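Local coordinates for fibronectin type III domain-containing protein (Simiduia agarivorans, PDB 6P2K) that probably hydrolyses the beta-1,4-glucan backbone of xyloglucan or related glucans, as a GH74 glycoside hydrolase whose catalytic module is built from seven-bladed beta-propellers, at residues Asp455-Pro460 with Val536-Arg541; Pro460-Gln465 with Trp480-Asn485; Lys523-Ser528 with Ile573-Thr578. All coordinates share one frame; numbering follows the deposited sequence.

Contact 1 of 3, residues Asp455-Pro460 with Val536-Arg541; sequences DAWGVP and VEDIGR. With PE3 (3,6,9,12,15,18,21,24,27,30,33,36,39-tridecaoxahentetracontane-1,41-diol), chain V.
W457 lays its indole over the start of helix 539-547, and the closest packing of the contact is there. The CA of G540 sits under the five-membered ring, 3.7 Å from its centroid and 24° off the ring normal, a CH-pi contact. G540 has no side chain, and a beta carbon here would run into CE2 of the indole. On the same face, over the six-membered end, OD1 of D538 lies 4.1 Å from W457 CH2. The indole NE1 lies 3.1 Å from G540 O. It has a weak hydrogen bond to OD1 of D544, a residue that binds zinc in a structure of this protein. The indole also meets the second subunit: R548 of that chain by cation-pi and Y545 of that chain edge-to-face. An alanine in place of W457 would probably uncover the G540 backbone and leave R548 and Y545 of the second subunit without their aromatic partner. Away from the ring, A456 CB touches G540 CA at 3.9 Å, and I539 CG2 reaches D455 O at 3.3 Å.

D538 is the N-cap of the helix. Its CG is anti to the backbone N (chi1 -172°), which brings OD1 back over the first turn. There OD1 accepts from R541 N at 3.1 Å, from above the carboxylate plane, and weakly from G540 N. A water bridges the segments: it donates to D455 O and D538 OD1 and accepts from W457 N. A456 to V459 forms a type I' beta turn, the two-residue hairpin link between strands 447-456 and 459-467 of a propeller blade. The helix follows strand 532-536 of the neighbouring four-stranded sheet.

The partly exposed side of the turn is looser. G458 O accepts a hydrogen bond from O43 of a polyethylene glycol at 3.0 Å, while G458 N is held weakly by D455 OD1.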
ATOM      1  N   ASP B 455      13.704  19.716 -11.085  1.00 25.04           N
ATOM      2  CA  ASP B 455      12.552  19.957 -10.218  1.00 27.25           C
ATOM      3  C   ASP B 455      11.312  19.347 -10.864  1.00 27.68           C
ATOM      4  O   ASP B 455      10.851  19.830 -11.902  1.00 27.34           O
ATOM      5  CB  ASP B 455      12.358  21.453  -9.980  1.00 34.91           C
ATOM      6  CG  ASP B 455      10.990  21.779  -9.433  1.00 44.03           C
ATOM      7  OD1 ASP B 455      10.622  21.196  -8.396  1.00 44.02           O
ATOM      8  OD2 ASP B 455      10.283  22.614 -10.037  1.00 48.98           O
ATOM      9  N   ALA B 456      10.765  18.303 -10.244  1.00 21.68           N
ATOM     10  CA  ALA B 456       9.578  17.611 -10.745  1.00 22.35           C
ATOM     11  C   ALA B 456       8.418  17.867  -9.785  1.00 21.26           C
ATOM     12  O   ALA B 456       8.276  17.176  -8.771  1.00 24.82           O
ATOM     13  CB  ALA B 456       9.848  16.117 -10.907  1.00 21.21           C
ATOM     14  N   TRP B 457       7.585  18.852 -10.120  1.00 15.89           N
ATOM     15  CA  TRP B 457       6.429  19.221  -9.302  1.00 21.39           C
ATOM     16  C   TRP B 457       6.839  19.518  -7.861  1.00 22.50           C
ATOM     17  O   TRP B 457       6.151  19.146  -6.909  1.00 25.21           O
ATOM     18  CB  TRP B 457       5.350  18.134  -9.328  1.00 22.90           C
ATOM     19  CG  TRP B 457       4.905  17.677 -10.692  1.00 27.98           C
ATOM     20  CD1 TRP B 457       4.883  16.390 -11.149  1.00 29.46           C
ATOM     21  CD2 TRP B 457       4.383  18.487 -11.755  1.00 26.57           C
ATOM     22  NE1 TRP B 457       4.393  16.350 -12.430  1.00 27.82           N
ATOM     23  CE2 TRP B 457       4.081  17.623 -12.828  1.00 25.54           C
ATOM     24  CE3 TRP B 457       4.148  19.859 -11.908  1.00 29.20           C
ATOM     25  CZ2 TRP B 457       3.558  18.083 -14.036  1.00 28.12           C
ATOM     26  CZ3 TRP B 457       3.629  20.315 -13.111  1.00 30.41           C
ATOM     27  CH2 TRP B 457       3.339  19.427 -14.159  1.00 28.27           C
ATOM     28  N   GLY B 458       7.982  20.178  -7.693  1.00 25.62           N
ATOM     29  CA  GLY B 458       8.451  20.552  -6.377  1.00 26.35           C
ATOM     30  C   GLY B 458       9.375  19.556  -5.707  1.00 26.55           C
ATOM     31  O   GLY B 458       9.916  19.863  -4.638  1.00 28.13           O
ATOM     32  N   VAL B 459       9.575  18.381  -6.288  1.00 21.39           N
ATOM     33  CA  VAL B 459      10.457  17.361  -5.727  1.00 24.21           C
ATOM     34  C   VAL B 459      11.798  17.444  -6.449  1.00 22.53           C
ATOM     35  O   VAL B 459      11.834  17.276  -7.677  1.00 20.88           O
ATOM     36  CB  VAL B 459       9.851  15.953  -5.858  1.00 23.47           C
ATOM     37  CG1 VAL B 459      10.661  14.944  -5.063  1.00 25.52           C
ATOM     38  CG2 VAL B 459       8.399  15.947  -5.396  1.00 21.81           C
ATOM     39  N   PRO B 460      12.904  17.686  -5.745  1.00 22.00           N
ATOM     40  CA  PRO B 460      14.208  17.710  -6.415  1.00 21.80           C
ATOM     41  C   PRO B 460      14.519  16.355  -7.030  1.00 21.28           C
ATOM     42  O   PRO B 460      14.272  15.308  -6.430  1.00 22.30           O
ATOM     43  CB  PRO B 460      15.184  18.060  -5.286  1.00 22.70           C
ATOM     44  CG  PRO B 460      14.478  17.667  -4.026  1.00 23.76           C
ATOM     45  CD  PRO B 460      13.014  17.871  -4.289  1.00 22.50           C
ATOM     46  N   VAL B 536      13.756  18.830 -22.449  1.00 23.04           N
ATOM     47  CA  VAL B 536      12.601  18.368 -21.691  1.00 22.70           C
ATOM     48  C   VAL B 536      11.945  19.616 -21.114  1.00 23.32           C
ATOM     49  O   VAL B 536      12.488  20.249 -20.201  1.00 24.44           O
ATOM     50  CB  VAL B 536      12.993  17.370 -20.596  1.00 22.71           C
ATOM     51  CG1 VAL B 536      11.790  17.054 -19.718  1.00 24.10           C
ATOM     52  CG2 VAL B 536      13.550  16.095 -21.222  1.00 22.71           C
ATOM     53  N   GLU B 537      10.790  19.987 -21.667  1.00 23.93           N
ATOM     54  CA  GLU B 537      10.156  21.244 -21.282  1.00 27.69           C
ATOM     55  C   GLU B 537       9.782  21.248 -19.804  1.00 25.36           C
ATOM     56  O   GLU B 537       9.985  22.249 -19.106  1.00 23.19           O
ATOM     57  CB  GLU B 537       8.922  21.488 -22.152  1.00 35.25           C
ATOM     58  CG  GLU B 537       8.082  22.678 -21.727  1.00 46.17           C
ATOM     59  CD  GLU B 537       8.609  23.983 -22.288  1.00 54.59           C
ATOM     60  OE1 GLU B 537       8.432  25.034 -21.631  1.00 56.81           O
ATOM     61  OE2 GLU B 537       9.199  23.956 -23.389  1.00 58.50           O
ATOM     62  N   ASP B 538       9.239  20.137 -19.310  1.00 22.89           N
ATOM     63  CA  ASP B 538       8.853  20.018 -17.906  1.00 22.70           C
ATOM     64  C   ASP B 538       9.085  18.571 -17.498  1.00 20.32           C
ATOM     65  O   ASP B 538       8.377  17.677 -17.971  1.00 18.07           O
ATOM     66  CB  ASP B 538       7.397  20.427 -17.697  1.00 26.39           C
ATOM     67  CG  ASP B 538       7.011  20.500 -16.228  1.00 31.82           C
ATOM     68  OD1 ASP B 538       7.215  19.507 -15.497  1.00 34.19           O
ATOM     69  OD2 ASP B 538       6.500  21.557 -15.802  1.00 38.21           O
ATOM     70  N   ILE B 539      10.069  18.341 -16.626  1.00 18.07           N
ATOM     71  CA  ILE B 539      10.416  16.972 -16.274  1.00 19.27           C
ATOM     72  C   ILE B 539       9.344  16.321 -15.407  1.00 23.42           C
ATOM     73  O   ILE B 539       9.210  15.092 -15.410  1.00 22.69           O
ATOM     74  CB  ILE B 539      11.794  16.929 -15.589  1.00 21.80           C
ATOM     75  CG1 ILE B 539      12.241  15.478 -15.398  1.00 22.33           C
ATOM     76  CG2 ILE B 539      11.759  17.681 -14.260  1.00 19.62           C
ATOM     77  CD1 ILE B 539      13.631  15.336 -14.867  1.00 24.07           C
ATOM     78  N   GLY B 540       8.557  17.113 -14.675  1.00 24.91           N
ATOM     79  CA  GLY B 540       7.427  16.541 -13.960  1.00 24.87           C
ATOM     80  C   GLY B 540       6.405  15.927 -14.900  1.00 23.42           C
ATOM     81  O   GLY B 540       5.902  14.828 -14.656  1.00 22.92           O
ATOM     82  N   ARG B 541       6.091  16.629 -15.991  1.00 23.21           N
ATOM     83  CA  ARG B 541       5.167  16.088 -16.984  1.00 28.61           C
ATOM     84  C   ARG B 541       5.727  14.824 -17.625  1.00 23.65           C
ATOM     85  O   ARG B 541       4.995  13.853 -17.848  1.00 22.80           O
ATOM     86  CB  ARG B 541       4.873  17.148 -18.043  1.00 32.18           C
ATOM     87  CG  ARG B 541       3.830  16.750 -19.065  1.00 37.07           C
ATOM     88  CD  ARG B 541       3.355  17.968 -19.838  1.00 40.48           C
ATOM     89  NE  ARG B 541       2.216  17.665 -20.700  1.00 45.72           N
ATOM     90  CZ  ARG B 541       2.236  17.764 -22.026  1.00 50.04           C
ATOM     91  NH1 ARG B 541       3.339  18.164 -22.647  1.00 47.08           N
ATOM     92  NH2 ARG B 541       1.153  17.467 -22.730  1.00 54.86           N
TER
HETATM   93  O43 PE3 V 807      12.534  21.388  -4.925  1.00 71.35           O
HETATM   94  C42 PE3 V 807      13.279  22.265  -5.773  1.00 69.00           C
HETATM   95  C41 PE3 V 807      14.542  21.560  -6.272  1.00 67.70           C
HETATM   96  O40 PE3 V 807      15.249  22.486  -7.106  1.00 68.96           O
HETATM   97  C39 PE3 V 807      16.462  21.910  -7.603  1.00 68.17           C
HETATM   98  C38 PE3 V 807      17.163  22.938  -8.481  1.00 68.47           C
HETATM   99  O37 PE3 V 807      17.463  24.117  -7.713  1.00 69.22           O
HETATM  100  O   HOH W   1       8.043  19.921 -12.597  1.00 27.72           O

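Contact 2 of 3, residues Pro460-Gln465 with Trp480-Asn485; sequences PTVVAQ and WAKRLN. With PE3 (3,6,9,12,15,18,21,24,27,30,33,36,39-tridecaoxahentetracontane-1,41-diol), chain V.
P460 and L484, just past the end of strand 478-483, begin the backbone pairing of two antiparallel strands. L484 N donates to P460 O at 2.8 Å, nearly in line with the carbonyl. V462 and K482 exchange two backbone hydrogen bonds, and A464 and W480 two more. The straightest is W480 N to A464 O, 174° at the hydrogen and in the carbonyl plane. Between these pairs, CA-H...O contacts fill in, the shortest from A481 CA to V462 O at 3.1 Å.

Apolar contacts differ by face. V462 CG2 meets L484 CD2 at 3.7 Å, and L484 CB lies 4.3 Å from P460 CG. V462 CG1 is anti to the backbone N (chi1 -159°), which leaves CG2 beside that N and near L484. On the face of T461 and A481, T461 CG2 rests on A481 CB at 4.0 Å.

The polar ends are held elsewhere. T461 and R483 run side by side, but the hydroxyl only packs on the R483 chain, OG1 3.6 Å from CG. T461 OG1 is hydrogen-bonded to V459 O, K482 NZ makes a salt bridge to E424, and R483 NH1 makes one to D547. The pairing is that of the two middle strands in a four-stranded antiparallel sheet, the blade of a beta-propeller.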
ATOM      1  N   PRO B 460      12.904  17.686  -5.745  1.00 22.00           N
ATOM      2  CA  PRO B 460      14.208  17.710  -6.415  1.00 21.80           C
ATOM      3  C   PRO B 460      14.519  16.355  -7.030  1.00 21.28           C
ATOM      4  O   PRO B 460      14.272  15.308  -6.430  1.00 22.30           O
ATOM      5  CB  PRO B 460      15.184  18.060  -5.286  1.00 22.70           C
ATOM      6  CG  PRO B 460      14.478  17.667  -4.026  1.00 23.76           C
ATOM      7  CD  PRO B 460      13.014  17.871  -4.289  1.00 22.50           C
ATOM      8  N   THR B 461      15.058  16.384  -8.246  1.00 19.70           N
ATOM      9  CA  THR B 461      15.183  15.185  -9.062  1.00 17.04           C
ATOM     10  C   THR B 461      16.532  15.185  -9.761  1.00 21.57           C
ATOM     11  O   THR B 461      16.827  16.094 -10.546  1.00 16.61           O
ATOM     12  CB  THR B 461      14.048  15.112 -10.089  1.00 16.29           C
ATOM     13  OG1 THR B 461      12.789  15.156  -9.408  1.00 20.28           O
ATOM     14  CG2 THR B 461      14.140  13.833 -10.910  1.00 17.73           C
ATOM     15  N   VAL B 462      17.343  14.161  -9.482  1.00 16.79           N
ATOM     16  CA  VAL B 462      18.603  13.984 -10.188  1.00 17.22           C
ATOM     17  C   VAL B 462      18.315  13.657 -11.646  1.00 17.38           C
ATOM     18  O   VAL B 462      17.415  12.867 -11.953  1.00 20.57           O
ATOM     19  CB  VAL B 462      19.431  12.864  -9.534  1.00 18.55           C
ATOM     20  CG1 VAL B 462      20.906  12.995  -9.906  1.00 15.01           C
ATOM     21  CG2 VAL B 462      19.234  12.855  -8.026  1.00 14.59           C
ATOM     22  N   VAL B 463      19.071  14.270 -12.554  1.00 13.55           N
ATOM     23  CA  VAL B 463      19.073  13.901 -13.964  1.00 18.50           C
ATOM     24  C   VAL B 463      20.491  13.501 -14.341  1.00 17.90           C
ATOM     25  O   VAL B 463      21.461  14.083 -13.841  1.00 16.18           O
ATOM     26  CB  VAL B 463      18.563  15.039 -14.875  1.00 18.24           C
ATOM     27  CG1 VAL B 463      17.135  15.394 -14.522  1.00 18.05           C
ATOM     28  CG2 VAL B 463      19.465  16.269 -14.776  1.00 17.43           C
ATOM     29  N   ALA B 464      20.617  12.497 -15.206  1.00 15.86           N
ATOM     30  CA  ALA B 464      21.932  11.967 -15.530  1.00 17.33           C
ATOM     31  C   ALA B 464      21.962  11.415 -16.946  1.00 18.16           C
ATOM     32  O   ALA B 464      20.993  10.809 -17.415  1.00 16.31           O
ATOM     33  CB  ALA B 464      22.345  10.866 -14.542  1.00 15.69           C
ATOM     34  N   GLN B 465      23.081  11.649 -17.622  1.00 17.32           N
ATOM     35  CA  GLN B 465      23.464  10.851 -18.777  1.00 19.44           C
ATOM     36  C   GLN B 465      24.136   9.587 -18.252  1.00 19.96           C
ATOM     37  O   GLN B 465      25.172   9.667 -17.584  1.00 22.56           O
ATOM     38  CB  GLN B 465      24.396  11.654 -19.684  1.00 17.68           C
ATOM     39  CG  GLN B 465      25.407  10.839 -20.484  1.00 19.31           C
ATOM     40  CD  GLN B 465      24.748   9.922 -21.499  1.00 23.05           C
ATOM     41  OE1 GLN B 465      23.680  10.229 -22.029  1.00 20.71           O
ATOM     42  NE2 GLN B 465      25.389   8.792 -21.777  1.00 21.83           N
ATOM     43  N   TRP B 480      18.346   9.609 -17.536  1.00 15.59           N
ATOM     44  CA  TRP B 480      17.769   8.974 -16.361  1.00 14.63           C
ATOM     45  C   TRP B 480      17.414  10.028 -15.319  1.00 18.48           C
ATOM     46  O   TRP B 480      18.019  11.104 -15.266  1.00 15.90           O
ATOM     47  CB  TRP B 480      18.730   7.946 -15.750  1.00 11.85           C
ATOM     48  CG  TRP B 480      19.031   6.784 -16.652  1.00 15.04           C
ATOM     49  CD1 TRP B 480      19.847   6.784 -17.748  1.00 15.04           C
ATOM     50  CD2 TRP B 480      18.526   5.447 -16.527  1.00 14.60           C
ATOM     51  NE1 TRP B 480      19.875   5.532 -18.317  1.00 18.27           N
ATOM     52  CE2 TRP B 480      19.074   4.694 -17.586  1.00 16.99           C
ATOM     53  CE3 TRP B 480      17.662   4.816 -15.623  1.00 15.91           C
ATOM     54  CZ2 TRP B 480      18.788   3.343 -17.765  1.00 13.18           C
ATOM     55  CZ3 TRP B 480      17.376   3.472 -15.803  1.00 14.97           C
ATOM     56  CH2 TRP B 480      17.937   2.750 -16.868  1.00 17.12           C
ATOM     57  N   ALA B 481      16.426   9.703 -14.485  1.00 17.40           N
ATOM     58  CA  ALA B 481      15.922  10.630 -13.480  1.00 17.00           C
ATOM     59  C   ALA B 481      15.661   9.889 -12.179  1.00 18.78           C
ATOM     60  O   ALA B 481      15.067   8.806 -12.189  1.00 21.27           O
ATOM     61  CB  ALA B 481      14.637  11.312 -13.962  1.00 15.07           C
ATOM     62  N   LYS B 482      16.098  10.472 -11.061  1.00 18.06           N
ATOM     63  CA  LYS B 482      15.837   9.918  -9.733  1.00 21.35           C
ATOM     64  C   LYS B 482      15.178  10.992  -8.880  1.00 21.17           C
ATOM     65  O   LYS B 482      15.822  11.980  -8.510  1.00 19.33           O
ATOM     66  CB  LYS B 482      17.114   9.413  -9.059  1.00 22.09           C
ATOM     67  CG  LYS B 482      16.947   9.219  -7.547  1.00 20.43           C
ATOM     68  CD  LYS B 482      18.184   8.630  -6.894  1.00 18.64           C
ATOM     69  CE  LYS B 482      18.327   7.149  -7.221  1.00 19.43           C
ATOM     70  NZ  LYS B 482      19.511   6.537  -6.544  1.00 15.34           N
ATOM     71  N   ARG B 483      13.901  10.797  -8.565  1.00 19.42           N
ATOM     72  CA  ARG B 483      13.209  11.710  -7.670  1.00 20.21           C
ATOM     73  C   ARG B 483      13.709  11.509  -6.246  1.00 20.27           C
ATOM     74  O   ARG B 483      13.714  10.386  -5.731  1.00 18.37           O
ATOM     75  CB  ARG B 483      11.701  11.486  -7.750  1.00 22.38           C
ATOM     76  CG  ARG B 483      11.076  12.028  -9.023  1.00 25.57           C
ATOM     77  CD  ARG B 483       9.691  11.445  -9.253  1.00 34.02           C
ATOM     78  NE  ARG B 483       9.754  10.090  -9.797  1.00 37.90           N
ATOM     79  CZ  ARG B 483       8.740   9.483 -10.404  1.00 37.24           C
ATOM     80  NH1 ARG B 483       7.582  10.117 -10.552  1.00 28.80           N
ATOM     81  NH2 ARG B 483       8.886   8.247 -10.869  1.00 36.56           N
ATOM     82  N   LEU B 484      14.150  12.595  -5.615  1.00 20.53           N
ATOM     83  CA  LEU B 484      14.693  12.535  -4.259  1.00 23.05           C
ATOM     84  C   LEU B 484      13.558  12.690  -3.246  1.00 26.17           C
ATOM     85  O   LEU B 484      13.468  13.662  -2.493  1.00 26.13           O
ATOM     86  CB  LEU B 484      15.776  13.592  -4.075  1.00 19.61           C
ATOM     87  CG  LEU B 484      16.990  13.426  -4.995  1.00 18.98           C
ATOM     88  CD1 LEU B 484      17.911  14.638  -4.907  1.00 17.37           C
ATOM     89  CD2 LEU B 484      17.746  12.146  -4.660  1.00 12.08           C
ATOM     90  N   ASN B 485      12.673  11.689  -3.254  1.00 23.52           N
ATOM     91  CA  ASN B 485      11.537  11.696  -2.338  1.00 24.92           C
ATOM     92  C   ASN B 485      11.993  11.616  -0.888  1.00 24.81           C
ATOM     93  O   ASN B 485      11.418  12.267  -0.011  1.00 25.56           O
ATOM     94  CB  ASN B 485      10.594  10.536  -2.661  1.00 25.14           C
ATOM     95  CG  ASN B 485       9.901  10.700  -3.998  1.00 26.42           C
ATOM     96  OD1 ASN B 485       9.319  11.746  -4.284  1.00 26.97           O
ATOM     97  ND2 ASN B 485       9.961   9.666  -4.829  1.00 25.79           N
TER
HETATM   98  O43 PE3 V 807      12.534  21.388  -4.925  1.00 71.35           O
HETATM   99  C42 PE3 V 807      13.279  22.265  -5.773  1.00 69.00           C
HETATM  100  C41 PE3 V 807      14.542  21.560  -6.272  1.00 67.70           C
HETATM  101  O40 PE3 V 807      15.249  22.486  -7.106  1.00 68.96           O
HETATM  102  C39 PE3 V 807      16.462  21.910  -7.603  1.00 68.17           C
HETATM  103  C38 PE3 V 807      17.163  22.938  -8.481  1.00 68.47           C
HETATM  104  O37 PE3 V 807      17.463  24.117  -7.713  1.00 69.22           O

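Contact 3 of 3, residues Lys523-Ser528 with Ile573-Thr578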
ATOM      1  N   LYS B 523      12.896  22.546 -16.466  1.00 17.73           N
ATOM      2  CA  LYS B 523      13.323  22.462 -17.857  1.00 20.86           C
ATOM      3  C   LYS B 523      14.763  21.970 -17.923  1.00 21.21           C
ATOM      4  O   LYS B 523      15.636  22.505 -17.232  1.00 19.29           O
ATOM      5  CB  LYS B 523      13.191  23.828 -18.534  1.00 21.82           C
ATOM      6  CG  LYS B 523      13.761  23.910 -19.940  1.00 20.01           C
ATOM      7  CD  LYS B 523      13.303  25.192 -20.636  1.00 21.80           C
ATOM      8  CE  LYS B 523      11.791  25.207 -20.822  1.00 21.80           C
ATOM      9  NZ  LYS B 523      11.303  26.480 -21.434  1.00 20.18           N
ATOM     10  N   VAL B 524      15.009  20.955 -18.754  1.00 20.67           N
ATOM     11  CA  VAL B 524      16.313  20.301 -18.839  1.00 19.26           C
ATOM     12  C   VAL B 524      16.775  20.297 -20.290  1.00 20.54           C
ATOM     13  O   VAL B 524      16.011  19.924 -21.186  1.00 21.35           O
ATOM     14  CB  VAL B 524      16.269  18.860 -18.288  1.00 15.86           C
ATOM     15  CG1 VAL B 524      17.673  18.271 -18.235  1.00 16.80           C
ATOM     16  CG2 VAL B 524      15.615  18.825 -16.906  1.00 15.51           C
ATOM     17  N   PHE B 525      18.028  20.699 -20.517  1.00 18.90           N
ATOM     18  CA  PHE B 525      18.654  20.683 -21.833  1.00 18.80           C
ATOM     19  C   PHE B 525      19.661  19.542 -21.922  1.00 22.43           C
ATOM     20  O   PHE B 525      20.269  19.152 -20.920  1.00 22.00           O
ATOM     21  CB  PHE B 525      19.381  22.000 -22.131  1.00 18.92           C
ATOM     22  CG  PHE B 525      18.481  23.199 -22.201  1.00 21.25           C
ATOM     23  CD1 PHE B 525      17.871  23.556 -23.392  1.00 18.23           C
ATOM     24  CD2 PHE B 525      18.269  23.988 -21.079  1.00 21.35           C
ATOM     25  CE1 PHE B 525      17.048  24.668 -23.460  1.00 22.55           C
ATOM     26  CE2 PHE B 525      17.450  25.104 -21.141  1.00 18.97           C
ATOM     27  CZ  PHE B 525      16.837  25.443 -22.331  1.00 19.67           C
ATOM     28  N   MET B 526      19.849  19.024 -23.136  1.00 19.96           N
ATOM     29  CA  MET B 526      20.835  17.981 -23.385  1.00 20.00           C
ATOM     30  C   MET B 526      21.252  18.031 -24.850  1.00 19.28           C
ATOM     31  O   MET B 526      20.441  18.346 -25.725  1.00 20.61           O
ATOM     32  CB  MET B 526      20.286  16.593 -23.030  1.00 17.58           C
ATOM     33  CG  MET B 526      19.066  16.179 -23.850  1.00 18.83           C
ATOM     34  SD  MET B 526      17.775  15.387 -22.860  1.00 26.02           S
ATOM     35  CE  MET B 526      17.195  16.773 -21.876  1.00 22.68           C
ATOM     36  N   PHE B 527      22.523  17.725 -25.112  1.00 19.07           N
ATOM     37  CA  PHE B 527      23.054  17.706 -26.472  1.00 16.45           C
ATOM     38  C   PHE B 527      23.480  16.283 -26.807  1.00 18.56           C
ATOM     39  O   PHE B 527      24.409  15.748 -26.197  1.00 21.83           O
ATOM     40  CB  PHE B 527      24.222  18.678 -26.641  1.00 14.34           C
ATOM     41  CG  PHE B 527      24.449  19.114 -28.069  1.00 16.00           C
ATOM     42  CD1 PHE B 527      24.893  18.211 -29.027  1.00 17.43           C
ATOM     43  CD2 PHE B 527      24.198  20.420 -28.457  1.00 17.11           C
ATOM     44  CE1 PHE B 527      25.089  18.608 -30.346  1.00 18.68           C
ATOM     45  CE2 PHE B 527      24.395  20.828 -29.765  1.00 18.50           C
ATOM     46  CZ  PHE B 527      24.839  19.919 -30.715  1.00 18.64           C
ATOM     47  N   SER B 528      22.799  15.683 -27.778  1.00 15.38           N
ATOM     48  CA  SER B 528      23.104  14.339 -28.251  1.00 18.00           C
ATOM     49  C   SER B 528      24.196  14.441 -29.310  1.00 18.52           C
ATOM     50  O   SER B 528      23.980  15.021 -30.377  1.00 19.94           O
ATOM     51  CB  SER B 528      21.847  13.673 -28.810  1.00 16.77           C
ATOM     52  OG  SER B 528      22.089  12.317 -29.128  1.00 19.02           O
ATOM     53  N   ILE B 573      26.746  22.735 -21.227  1.00 17.19           N
ATOM     54  CA  ILE B 573      25.587  23.564 -21.528  1.00 17.37           C
ATOM     55  C   ILE B 573      25.389  24.527 -20.369  1.00 21.26           C
ATOM     56  O   ILE B 573      25.366  24.109 -19.205  1.00 17.70           O
ATOM     57  CB  ILE B 573      24.325  22.717 -21.759  1.00 18.89           C
ATOM     58  CG1 ILE B 573      24.525  21.768 -22.942  1.00 21.10           C
ATOM     59  CG2 ILE B 573      23.123  23.613 -21.992  1.00 17.65           C
ATOM     60  CD1 ILE B 573      23.378  20.789 -23.132  1.00 25.60           C
ATOM     61  N   ALA B 574      25.254  25.816 -20.685  1.00 21.76           N
ATOM     62  CA  ALA B 574      25.104  26.874 -19.688  1.00 20.29           C
ATOM     63  C   ALA B 574      23.806  27.622 -19.959  1.00 21.08           C
ATOM     64  O   ALA B 574      23.795  28.611 -20.710  1.00 20.24           O
ATOM     65  CB  ALA B 574      26.302  27.823 -19.707  1.00 18.64           C
ATOM     66  N   PRO B 575      22.691  27.185 -19.379  1.00 23.03           N
ATOM     67  CA  PRO B 575      21.440  27.930 -19.541  1.00 21.75           C
ATOM     68  C   PRO B 575      21.521  29.286 -18.863  1.00 21.76           C
ATOM     69  O   PRO B 575      22.200  29.461 -17.847  1.00 25.23           O
ATOM     70  CB  PRO B 575      20.393  27.032 -18.869  1.00 21.73           C
ATOM     71  CG  PRO B 575      21.047  25.679 -18.760  1.00 24.56           C
ATOM     72  CD  PRO B 575      22.505  25.973 -18.566  1.00 22.80           C
ATOM     73  N   HIS B 576      20.822  30.253 -19.448  1.00 17.29           N
ATOM     74  CA  HIS B 576      20.853  31.617 -18.943  1.00 19.37           C
ATOM     75  C   HIS B 576      20.307  31.650 -17.516  1.00 22.93           C
ATOM     76  O   HIS B 576      19.317  30.974 -17.213  1.00 23.93           O
ATOM     77  CB  HIS B 576      20.038  32.528 -19.862  1.00 20.75           C
ATOM     78  CG  HIS B 576      20.224  33.991 -19.605  1.00 25.00           C
ATOM     79  ND1 HIS B 576      19.727  34.622 -18.485  1.00 25.55           N
ATOM     80  CD2 HIS B 576      20.840  34.951 -20.336  1.00 25.05           C
ATOM     81  CE1 HIS B 576      20.038  35.906 -18.532  1.00 27.62           C
ATOM     82  NE2 HIS B 576      20.710  36.132 -19.647  1.00 26.39           N
ATOM     83  N   PRO B 577      20.933  32.408 -16.609  1.00 23.82           N
ATOM     84  CA  PRO B 577      20.547  32.310 -15.192  1.00 21.60           C
ATOM     85  C   PRO B 577      19.154  32.835 -14.885  1.00 24.33           C
ATOM     86  O   PRO B 577      18.549  32.388 -13.900  1.00 28.06           O
ATOM     87  CB  PRO B 577      21.629  33.134 -14.477  1.00 22.29           C
ATOM     88  CG  PRO B 577      22.178  34.043 -15.528  1.00 23.97           C
ATOM     89  CD  PRO B 577      22.120  33.259 -16.802  1.00 22.94           C
ATOM     90  N   THR B 578      18.621  33.767 -15.679  1.00 24.00           N
ATOM     91  CA  THR B 578      17.302  34.331 -15.409  1.00 28.96           C
ATOM     92  C   THR B 578      16.340  34.291 -16.588  1.00 30.60           C
ATOM     93  O   THR B 578      15.161  34.604 -16.399  1.00 31.44           O
ATOM     94  CB  THR B 578      17.415  35.791 -14.938  1.00 31.18           C
ATOM     95  OG1 THR B 578      17.942  36.599 -15.998  1.00 32.00           O
ATOM     96  CG2 THR B 578      18.320  35.903 -13.720  1.00 30.90           C
TER
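I573 and F525 meet between the two strands. I573 CD1 reaches the backbone of strand 524-528, 3.8 Å from M526 CA and 3.7 Å from F527 N. The same methyl lies 4.2 Å from F527 CB. The other branch of I573, CG2, is anti to the backbone N (chi1 of CG1 -61°) and touches F525 CB at 4.1 Å. Further along, P575 CG meets F525 CD2 at 4.0 Å. The proline and the phenyl group lie alongside each other and point opposite ways.

No hydrogen bond crosses this contact. The strand axes stay 8.4 Å apart, too far for backbone pairing. The two strands belong to neighbouring sheets, successive blades of a beta-propeller, and apolar side chains join them face to face.

In the next shell, M533 of strand 532-536 packs on I573 and F527, and M535 of the same strand packs on F525. V583 and F585 of strand 582-588 touch I573. The ring of F527 also meets F585, their planes at about 45°. The backbone of I573 is fixed from outside as well: its N is hydrogen-bonded to OD2 of D513, a residue that also binds a zinc ion.

Overall arrangement
The contacts follow three neighbouring sheets of one propeller. Contact 2 is buried pairing within a blade. Contact 3 is buried too, but it joins two blades through apolar contacts, with no hydrogen bond across. Contact 1 also bridges two sheets. It is only partly buried, and it adds a water, a glycol and a second subunit to its packing. Contacts 1 and 2 share P460 and strand 459-467. They touch at several points, among them A456 CB to T461 OG1 (3.4 Å) and I539 CD1 to V463 CG1 (3.5 Å). Contact 3 joins contact 1 through the sheet of strands 524-528 and 532-536. Contacts 2 and 3 do not touch, although their nearest atoms are about 4 Å apart.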